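Local coordinates for autophagy protein 5 (Saccharomyces cerevisiae, PDB 2DYO) that takes part in autophagic vesicle formation and cytoplasm-to-vacuole transport, and is required for mitophagy and for degradation of the nucleus by autophagy, at residues A[41-49]-A[86-95]. Sequence-based numbering, arbitrary orientation.
Sequences RVPRETYLV and WNYPVGVLFD
Val90 and Gly91, in the first turn of helix 90-98, pack against Arg44 and Thr46 in the loop that follows edge strand 37-43, within the first ubiquitin-like domain of the protein. Two loop carbonyls take up amides of that turn: Gly91 N donates to Arg44 O (2.9 Å) and Val90 N to Thr46 O (3.0 Å). Arg44 CG rides over Gly91 CA at 3.6 Å, a closeness that the missing side chain permits.

Beyond that point the Arg44 chain runs extended from CG to NE, carrying the guanidinium to Asp95. Arg44 NH1 and NH2 both donate to Asp95 OD1 in a salt bridge, NH2 at 3.1 Å from above the carboxylate plane. Arg44 NH1 also pairs with an acidic side chain of another protein's chain, and Asp95 OD2 accepts from Gly257 N. A methionine at Arg44 would probably cost both acids this positive partner and leave Asp95 OD1 without its two N-H donors, the carboxylate then held through OD2 alone among the bonds described.

Apolar packing centres on Val90: CG1 of Val42 and CD2 of Leu48 close on its CG2, the latter at 3.9 Å. At the far end, the Trp86 indole turns its edge to the Tyr47 face in a T-shaped pair, planes at 89°, and Val49 CB covers one indole face. One water bridges Tyr47 OH and Asn87 O; a second accepts from Leu48 N and donates to Trp86 O and, at 2.8 Å, to Tyr88 O.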
ATOM      1  N   ARG A  41      12.767  -7.219  -1.269  1.00 22.31           N
ATOM      2  CA  ARG A  41      12.537  -5.786  -1.320  1.00 21.98           C
ATOM      3  C   ARG A  41      11.188  -5.653  -2.004  1.00 23.41           C
ATOM      4  O   ARG A  41      10.968  -6.213  -3.083  1.00 21.78           O
ATOM      5  CB  ARG A  41      13.630  -5.090  -2.133  1.00 21.26           C
ATOM      6  CG  ARG A  41      14.949  -4.983  -1.380  1.00 24.14           C
ATOM      7  CD  ARG A  41      14.836  -3.982  -0.231  1.00 24.32           C
ATOM      8  NE  ARG A  41      14.883  -2.600  -0.701  1.00 22.27           N
ATOM      9  CZ  ARG A  41      14.730  -1.539   0.086  1.00 23.17           C
ATOM     10  NH1 ARG A  41      14.515  -1.701   1.382  1.00 24.77           N
ATOM     11  NH2 ARG A  41      14.799  -0.315  -0.418  1.00 24.84           N
ATOM     12  N   VAL A  42      10.280  -4.926  -1.361  1.00 24.09           N
ATOM     13  CA  VAL A  42       8.932  -4.746  -1.878  1.00 21.53           C
ATOM     14  C   VAL A  42       8.572  -3.269  -1.961  1.00 22.52           C
ATOM     15  O   VAL A  42       8.764  -2.525  -0.996  1.00 22.84           O
ATOM     16  CB  VAL A  42       7.913  -5.442  -0.953  1.00 22.01           C
ATOM     17  CG1 VAL A  42       6.495  -5.175  -1.426  1.00 18.76           C
ATOM     18  CG2 VAL A  42       8.195  -6.939  -0.905  1.00 19.77           C
ATOM     19  N   PRO A  43       8.053  -2.826  -3.117  1.00 19.90           N
ATOM     20  CA  PRO A  43       7.677  -1.420  -3.265  1.00 19.06           C
ATOM     21  C   PRO A  43       6.567  -1.061  -2.276  1.00 18.33           C
ATOM     22  O   PRO A  43       5.788  -1.924  -1.859  1.00 16.35           O
ATOM     23  CB  PRO A  43       7.174  -1.339  -4.710  1.00 20.75           C
ATOM     24  CG  PRO A  43       7.949  -2.433  -5.410  1.00 18.60           C
ATOM     25  CD  PRO A  43       7.901  -3.551  -4.394  1.00 18.85           C
ATOM     26  N   ARG A  44       6.508   0.205  -1.883  1.00 17.04           N
ATOM     27  CA  ARG A  44       5.441   0.644  -0.999  1.00 15.79           C
ATOM     28  C   ARG A  44       4.169   0.627  -1.851  1.00 14.76           C
ATOM     29  O   ARG A  44       3.081   0.322  -1.368  1.00 15.49           O
ATOM     30  CB  ARG A  44       5.706   2.067  -0.499  1.00 17.10           C
ATOM     31  CG  ARG A  44       6.414   2.140   0.854  1.00 17.13           C
ATOM     32  CD  ARG A  44       6.745   3.588   1.199  1.00 17.22           C
ATOM     33  NE  ARG A  44       7.107   3.773   2.600  1.00 17.25           N
ATOM     34  CZ  ARG A  44       6.233   4.027   3.569  1.00 19.34           C
ATOM     35  NH1 ARG A  44       6.651   4.183   4.818  1.00 17.22           N
ATOM     36  NH2 ARG A  44       4.937   4.129   3.290  1.00 18.53           N
ATOM     37  N   GLU A  45       4.326   0.936  -3.137  1.00 15.11           N
ATOM     38  CA  GLU A  45       3.190   0.981  -4.048  1.00 16.97           C
ATOM     39  C   GLU A  45       2.928  -0.326  -4.797  1.00 16.77           C
ATOM     40  O   GLU A  45       3.139  -0.415  -6.012  1.00 14.81           O
ATOM     41  CB  GLU A  45       3.374   2.109  -5.065  1.00 15.14           C
ATOM     42  CG  GLU A  45       3.579   3.496  -4.460  1.00 18.12           C
ATOM     43  CD  GLU A  45       2.310   4.112  -3.891  1.00 21.12           C
ATOM     44  OE1 GLU A  45       2.332   5.334  -3.646  1.00 24.37           O
ATOM     45  OE2 GLU A  45       1.302   3.394  -3.679  1.00 18.63           O
ATOM     46  N   THR A  46       2.469  -1.336  -4.066  1.00 17.35           N
ATOM     47  CA  THR A  46       2.128  -2.619  -4.669  1.00 18.07           C
ATOM     48  C   THR A  46       1.353  -3.418  -3.635  1.00 19.30           C
ATOM     49  O   THR A  46       1.036  -2.896  -2.568  1.00 16.42           O
ATOM     50  CB  THR A  46       3.394  -3.408  -5.111  1.00 21.67           C
ATOM     51  OG1 THR A  46       2.998  -4.517  -5.933  1.00 21.20           O
ATOM     52  CG2 THR A  46       4.164  -3.937  -3.897  1.00 19.70           C
ATOM     53  N   TYR A  47       1.030  -4.670  -3.950  1.00 18.62           N
ATOM     54  CA  TYR A  47       0.305  -5.526  -3.014  1.00 18.18           C
ATOM     55  C   TYR A  47       1.177  -6.727  -2.650  1.00 20.89           C
ATOM     56  O   TYR A  47       1.933  -7.229  -3.488  1.00 20.59           O
ATOM     57  CB  TYR A  47      -0.987  -6.073  -3.632  1.00 17.87           C
ATOM     58  CG  TYR A  47      -2.061  -5.048  -3.935  1.00 18.75           C
ATOM     59  CD1 TYR A  47      -2.545  -4.189  -2.946  1.00 17.22           C
ATOM     60  CD2 TYR A  47      -2.645  -4.993  -5.197  1.00 18.01           C
ATOM     61  CE1 TYR A  47      -3.595  -3.304  -3.217  1.00 18.79           C
ATOM     62  CE2 TYR A  47      -3.685  -4.120  -5.475  1.00 17.57           C
ATOM     63  CZ  TYR A  47      -4.159  -3.283  -4.488  1.00 17.84           C
ATOM     64  OH  TYR A  47      -5.212  -2.445  -4.779  1.00 19.49           O
ATOM     65  N   LEU A  48       1.045  -7.206  -1.418  1.00 18.82           N
ATOM     66  CA  LEU A  48       1.818  -8.362  -0.973  1.00 20.01           C
ATOM     67  C   LEU A  48       1.496  -9.589  -1.817  1.00 21.80           C
ATOM     68  O   LEU A  48       2.338 -10.448  -2.040  1.00 22.31           O
ATOM     69  CB  LEU A  48       1.517  -8.667   0.505  1.00 20.60           C
ATOM     70  CG  LEU A  48       2.043  -7.675   1.552  1.00 21.63           C
ATOM     71  CD1 LEU A  48       1.474  -8.041   2.922  1.00 19.19           C
ATOM     72  CD2 LEU A  48       3.558  -7.704   1.578  1.00 21.27           C
ATOM     73  N   VAL A  49       0.253  -9.663  -2.271  1.00 20.43           N
ATOM     74  CA  VAL A  49      -0.214 -10.777  -3.077  1.00 21.18           C
ATOM     75  C   VAL A  49       0.528 -10.925  -4.412  1.00 21.90           C
ATOM     76  O   VAL A  49       0.512 -11.994  -5.030  1.00 24.39           O
ATOM     77  CB  VAL A  49      -1.728 -10.660  -3.278  0.50 20.03           C
ATOM     78  CG1 VAL A  49      -2.056  -9.992  -4.593  0.50 17.98           C
ATOM     79  CG2 VAL A  49      -2.377 -12.021  -3.113  0.50 18.06           C
ATOM     80  N   TRP A  86      -4.315  -8.071   2.475  1.00 23.17           N
ATOM     81  CA  TRP A  86      -3.423  -7.882   1.336  1.00 21.76           C
ATOM     82  C   TRP A  86      -3.919  -6.783   0.398  1.00 20.13           C
ATOM     83  O   TRP A  86      -3.140  -6.235  -0.377  1.00 19.12           O
ATOM     84  CB  TRP A  86      -3.249  -9.186   0.531  1.00 23.09           C
ATOM     85  CG  TRP A  86      -4.487  -9.651  -0.182  1.00 24.20           C
ATOM     86  CD1 TRP A  86      -5.348 -10.633   0.226  1.00 23.26           C
ATOM     87  CD2 TRP A  86      -5.039  -9.111  -1.391  1.00 25.35           C
ATOM     88  NE1 TRP A  86      -6.408 -10.732  -0.649  1.00 25.38           N
ATOM     89  CE2 TRP A  86      -6.243  -9.811  -1.650  1.00 26.56           C
ATOM     90  CE3 TRP A  86      -4.637  -8.103  -2.279  1.00 25.97           C
ATOM     91  CZ2 TRP A  86      -7.050  -9.532  -2.760  1.00 26.19           C
ATOM     92  CZ3 TRP A  86      -5.442  -7.825  -3.385  1.00 26.22           C
ATOM     93  CH2 TRP A  86      -6.635  -8.539  -3.613  1.00 27.40           C
ATOM     94  N   ASN A  87      -5.206  -6.450   0.479  1.00 21.20           N
ATOM     95  CA  ASN A  87      -5.783  -5.453  -0.421  1.00 20.50           C
ATOM     96  C   ASN A  87      -5.555  -3.969  -0.118  1.00 22.30           C
ATOM     97  O   ASN A  87      -6.373  -3.124  -0.473  1.00 20.96           O
ATOM     98  CB  ASN A  87      -7.288  -5.723  -0.615  1.00 23.06           C
ATOM     99  CG  ASN A  87      -8.055  -5.795   0.692  1.00 23.19           C
ATOM    100  OD1 ASN A  87      -8.934  -4.968   0.959  1.00 28.34           O
ATOM    101  ND2 ASN A  87      -7.740  -6.787   1.507  1.00 21.31           N
ATOM    102  N   TYR A  88      -4.450  -3.659   0.549  1.00 18.83           N
ATOM    103  CA  TYR A  88      -4.086  -2.270   0.822  1.00 18.68           C
ATOM    104  C   TYR A  88      -2.649  -2.162   0.362  1.00 15.48           C
ATOM    105  O   TYR A  88      -1.905  -3.134   0.454  1.00 15.74           O
ATOM    106  CB  TYR A  88      -4.154  -1.941   2.318  1.00 18.63           C
ATOM    107  CG  TYR A  88      -5.560  -1.839   2.837  1.00 22.86           C
ATOM    108  CD1 TYR A  88      -6.241  -2.968   3.282  1.00 22.45           C
ATOM    109  CD2 TYR A  88      -6.232  -0.618   2.838  1.00 24.23           C
ATOM    110  CE1 TYR A  88      -7.565  -2.886   3.716  1.00 24.93           C
ATOM    111  CE2 TYR A  88      -7.555  -0.523   3.265  1.00 27.63           C
ATOM    112  CZ  TYR A  88      -8.212  -1.664   3.703  1.00 27.99           C
ATOM    113  OH  TYR A  88      -9.517  -1.575   4.123  1.00 29.23           O
ATOM    114  N   PRO A  89      -2.234  -0.990  -0.143  1.00 16.12           N
ATOM    115  CA  PRO A  89      -0.838  -0.889  -0.579  1.00 16.01           C
ATOM    116  C   PRO A  89       0.077  -1.267   0.578  1.00 16.50           C
ATOM    117  O   PRO A  89      -0.229  -0.983   1.732  1.00 18.11           O
ATOM    118  CB  PRO A  89      -0.692   0.586  -0.956  1.00 16.32           C
ATOM    119  CG  PRO A  89      -2.079   0.961  -1.412  1.00 16.06           C
ATOM    120  CD  PRO A  89      -2.962   0.270  -0.384  1.00 17.48           C
ATOM    121  N   VAL A  90       1.201  -1.894   0.260  1.00 17.47           N
ATOM    122  CA  VAL A  90       2.175  -2.300   1.270  1.00 17.51           C
ATOM    123  C   VAL A  90       2.602  -1.125   2.153  1.00 17.53           C
ATOM    124  O   VAL A  90       2.750  -1.277   3.367  1.00 19.77           O
ATOM    125  CB  VAL A  90       3.429  -2.919   0.587  1.00 18.63           C
ATOM    126  CG1 VAL A  90       4.522  -3.209   1.618  1.00 19.83           C
ATOM    127  CG2 VAL A  90       3.028  -4.204  -0.125  1.00 16.29           C
ATOM    128  N   GLY A  91       2.799   0.042   1.546  1.00 14.61           N
ATOM    129  CA  GLY A  91       3.214   1.205   2.315  1.00 15.29           C
ATOM    130  C   GLY A  91       2.162   1.648   3.317  1.00 16.01           C
ATOM    131  O   GLY A  91       2.488   2.146   4.398  1.00 16.00           O
ATOM    132  N   VAL A  92       0.896   1.490   2.947  1.00 16.75           N
ATOM    133  CA  VAL A  92      -0.221   1.850   3.816  1.00 16.34           C
ATOM    134  C   VAL A  92      -0.295   0.867   4.985  1.00 16.63           C
ATOM    135  O   VAL A  92      -0.588   1.249   6.123  1.00 16.37           O
ATOM    136  CB  VAL A  92      -1.556   1.850   3.023  1.00 16.37           C
ATOM    137  CG1 VAL A  92      -2.744   2.049   3.972  1.00 16.26           C
ATOM    138  CG2 VAL A  92      -1.538   2.992   1.991  1.00 15.87           C
ATOM    139  N   LEU A  93      -0.035  -0.406   4.703  1.00 15.52           N
ATOM    140  CA  LEU A  93      -0.039  -1.413   5.760  1.00 17.66           C
ATOM    141  C   LEU A  93       1.110  -1.081   6.709  1.00 19.01           C
ATOM    142  O   LEU A  93       0.963  -1.140   7.935  1.00 19.21           O
ATOM    143  CB  LEU A  93       0.166  -2.813   5.171  1.00 18.23           C
ATOM    144  CG  LEU A  93      -0.987  -3.430   4.367  1.00 19.45           C
ATOM    145  CD1 LEU A  93      -0.542  -4.761   3.768  1.00 22.29           C
ATOM    146  CD2 LEU A  93      -2.194  -3.638   5.266  1.00 22.28           C
ATOM    147  N   PHE A  94       2.251  -0.711   6.129  1.00 17.76           N
ATOM    148  CA  PHE A  94       3.434  -0.377   6.918  1.00 19.91           C
ATOM    149  C   PHE A  94       3.172   0.812   7.839  1.00 20.95           C
ATOM    150  O   PHE A  94       3.495   0.765   9.026  1.00 21.94           O
ATOM    151  CB  PHE A  94       4.616  -0.043   6.001  1.00 21.14           C
ATOM    152  CG  PHE A  94       5.893   0.246   6.745  1.00 23.39           C
ATOM    153  CD1 PHE A  94       6.675  -0.790   7.241  1.00 25.99           C
ATOM    154  CD2 PHE A  94       6.304   1.555   6.961  1.00 24.85           C
ATOM    155  CE1 PHE A  94       7.856  -0.524   7.945  1.00 27.64           C
ATOM    156  CE2 PHE A  94       7.479   1.834   7.663  1.00 27.71           C
ATOM    157  CZ  PHE A  94       8.257   0.791   8.152  1.00 25.09           C
ATOM    158  N   ASP A  95       2.604   1.882   7.286  1.00 20.33           N
ATOM    159  CA  ASP A  95       2.314   3.079   8.069  1.00 22.15           C
ATOM    160  C   ASP A  95       1.397   2.751   9.233  1.00 24.55           C
ATOM    161  O   ASP A  95       1.561   3.275  10.334  1.00 23.81           O
ATOM    162  CB  ASP A  95       1.658   4.155   7.198  1.00 20.85           C
ATOM    163  CG  ASP A  95       2.611   4.753   6.187  1.00 19.25           C
ATOM    164  OD1 ASP A  95       3.798   4.376   6.193  1.00 19.47           O
ATOM    165  OD2 ASP A  95       2.175   5.611   5.389  1.00 19.14           O
TER
HETATM  166  O   HOH W   1      -5.855  -1.041  -2.653  1.00 18.92           O
HETATM  167  O   HOH W   2      -0.582  -5.593   0.363  1.00 19.55           O